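Local coordinates for serine protease inhibitor (PDB 3STO), which probably inhibits serine-type endopeptidases, as a trematode member of the serpin family, at residues Asn98-Glu103 with Ile385-Leu390. Residues are numbered along the deposited sequence; the frame is centred on the assembly and turned at random.
Sequences NSLTSE and IYDQQL
D387, whose carboxylate touches L100 across the contact, has its OD1 gripped by two backbone amides and an arginine. Q389 N donates to D387 OD1 at 2.9 Å, arriving nearly along its C-O axis with an N-H...O angle of 141°. The straighter bond comes from L390 N, 3.1 Å from D387 OD1, but it drops in from above the carboxylate plane. These two bonds make an Asx turn and an Asx motif, pinning the turn that follows strand 381-387. The third partner is R252, which belongs to neither segment and whose NE forms a salt bridge with D387 OD1; R252 NH1 reaches E103 OE2 in a second salt bridge and R252 NH2 is hydrogen-bonded to S99 OG. One guanidinium thus ties both segments together and probably offsets the like charges of E103 and D387, while N250 ND2 holds the other oxygen, E103 OE1.

In serpin terms, this is where the C-terminal end of helix D meets the hairpin turn between strands s4B and s5B, here 381-387 and 392-399. The direct touches across it are few. D387 CG lies anti to its own N (chi1 -173°), which carries the carboxylate out toward the helix, and D387 OD2 meets the methyl L100 CD2 at 3.5 Å. That same L100 CD2 has L390 CD1 as an apolar neighbour at 4.3 Å. The extended chain of the solvent-exposed Q389 brings the NE2 end of its amide to S99: Q389 NE2 sits 3.2 Å from S99 OG, yet the angle is too poor for a hydrogen bond, and R252 is the stronger partner of that hydroxyl. S102 OG donates back to S99 O at 2.8 Å from above the carbonyl plane.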
loop_
_atom_site.group_PDB
_atom_site.type_symbol
_atom_site.label_atom_id
_atom_site.label_comp_id
_atom_site.label_asym_id
_atom_site.label_seq_id
_atom_site.Cartn_x
_atom_site.Cartn_y
_atom_site.Cartn_z
ATOM N N ASN A 98 8.445 -5.060 12.336
ATOM C CA ASN A 98 9.817 -4.812 12.765
ATOM C C ASN A 98 10.786 -4.538 11.608
ATOM O O ASN A 98 11.639 -3.658 11.697
ATOM C CB ASN A 98 10.367 -5.980 13.584
ATOM C CG ASN A 98 9.799 -6.026 14.990
ATOM O OD1 ASN A 98 9.394 -4.999 15.541
ATOM N ND2 ASN A 98 9.769 -7.225 15.581
ATOM N N SER A 99 10.658 -5.331 10.555
ATOM C CA SER A 99 11.499 -5.219 9.391
ATOM C C SER A 99 11.309 -3.859 8.752
ATOM O O SER A 99 12.277 -3.174 8.497
ATOM C CB SER A 99 11.177 -6.316 8.400
ATOM O OG SER A 99 12.125 -6.321 7.369
ATOM N N LEU A 100 10.061 -3.426 8.584
ATOM C CA LEU A 100 9.778 -2.183 7.868
ATOM C C LEU A 100 10.069 -0.922 8.681
ATOM O O LEU A 100 10.651 0.058 8.159
ATOM C CB LEU A 100 8.335 -2.174 7.348
ATOM C CG LEU A 100 8.016 -3.101 6.171
ATOM C CD1 LEU A 100 6.493 -3.241 5.966
ATOM C CD2 LEU A 100 8.684 -2.554 4.930
ATOM N N THR A 101 9.678 -0.932 9.954
ATOM C CA THR A 101 9.819 0.274 10.780
ATOM C C THR A 101 11.252 0.444 11.293
ATOM O O THR A 101 11.599 1.473 11.834
ATOM C CB THR A 101 8.823 0.309 11.972
ATOM O OG1 THR A 101 9.147 -0.733 12.898
ATOM C CG2 THR A 101 7.375 0.122 11.490
ATOM N N SER A 102 12.085 -0.571 11.114
ATOM C CA SER A 102 13.485 -0.429 11.468
ATOM C C SER A 102 14.249 0.463 10.472
ATOM O O SER A 102 15.356 0.902 10.763
ATOM C CB SER A 102 14.165 -1.783 11.548
ATOM O OG SER A 102 14.269 -2.357 10.265
ATOM N N GLU A 103 13.666 0.745 9.312
ATOM C CA GLU A 103 14.383 1.525 8.311
ATOM C C GLU A 103 14.325 3.034 8.580
ATOM O O GLU A 103 13.259 3.637 8.758
ATOM C CB GLU A 103 13.949 1.141 6.893
ATOM C CG GLU A 103 14.131 -0.355 6.601
ATOM C CD GLU A 103 15.615 -0.726 6.531
ATOM O OE1 GLU A 103 16.471 0.198 6.531
ATOM O OE2 GLU A 103 15.925 -1.937 6.463
ATOM N N ILE A 385 6.764 1.146 -5.158
ATOM C CA ILE A 385 7.877 1.240 -4.233
ATOM C C ILE A 385 8.238 -0.206 -3.936
ATOM O O ILE A 385 7.417 -0.954 -3.437
ATOM C CB ILE A 385 7.512 1.966 -2.988
ATOM C CG1 ILE A 385 7.148 3.404 -3.331
ATOM C CG2 ILE A 385 8.650 1.838 -1.951
ATOM C CD1 ILE A 385 6.521 4.160 -2.178
ATOM N N TYR A 386 9.430 -0.626 -4.334
ATOM C CA TYR A 386 9.799 -2.029 -4.257
ATOM C C TYR A 386 10.746 -2.216 -3.075
ATOM O O TYR A 386 11.657 -1.408 -2.878
ATOM C CB TYR A 386 10.474 -2.454 -5.574
ATOM C CG TYR A 386 11.013 -3.868 -5.621
ATOM C CD1 TYR A 386 10.160 -4.960 -5.676
ATOM C CD2 TYR A 386 12.384 -4.112 -5.613
ATOM C CE1 TYR A 386 10.643 -6.254 -5.728
ATOM C CE2 TYR A 386 12.884 -5.409 -5.659
ATOM C CZ TYR A 386 12.001 -6.485 -5.709
ATOM O OH TYR A 386 12.474 -7.786 -5.766
ATOM N N ASP A 387 10.516 -3.278 -2.296
ATOM C CA ASP A 387 11.340 -3.603 -1.124
ATOM C C ASP A 387 12.364 -4.694 -1.450
ATOM O O ASP A 387 11.993 -5.822 -1.773
ATOM C CB ASP A 387 10.449 -4.025 0.030
ATOM C CG ASP A 387 11.221 -4.221 1.331
ATOM O OD1 ASP A 387 12.390 -4.688 1.317
ATOM O OD2 ASP A 387 10.631 -3.919 2.382
ATOM N N GLN A 388 13.656 -4.363 -1.366
ATOM C CA GLN A 388 14.692 -5.246 -1.919
ATOM C C GLN A 388 15.029 -6.368 -0.982
ATOM O O GLN A 388 15.631 -7.364 -1.369
ATOM C CB GLN A 388 15.960 -4.479 -2.319
ATOM C CG GLN A 388 15.675 -3.359 -3.281
ATOM C CD GLN A 388 16.588 -3.368 -4.479
ATOM O OE1 GLN A 388 16.674 -4.358 -5.234
ATOM N NE2 GLN A 388 17.289 -2.268 -4.665
ATOM N N GLN A 389 14.610 -6.216 0.259
ATOM C CA GLN A 389 14.804 -7.274 1.224
ATOM C C GLN A 389 13.628 -8.263 1.188
ATOM O O GLN A 389 13.817 -9.470 1.004
ATOM C CB GLN A 389 15.010 -6.658 2.597
ATOM C CG GLN A 389 15.344 -7.653 3.661
ATOM C CD GLN A 389 15.554 -6.964 4.949
ATOM O OE1 GLN A 389 16.337 -5.993 5.018
ATOM N NE2 GLN A 389 14.814 -7.397 5.986
ATOM N N LEU A 390 12.409 -7.745 1.302
ATOM C CA LEU A 390 11.228 -8.580 1.166
ATOM C C LEU A 390 11.013 -9.071 -0.263
ATOM O O LEU A 390 10.185 -9.934 -0.492
ATOM C CB LEU A 390 10.002 -7.823 1.636
ATOM C CG LEU A 390 10.063 -7.276 3.063
ATOM C CD1 LEU A 390 8.758 -6.574 3.389
ATOM C CD2 LEU A 390 10.340 -8.373 4.075
#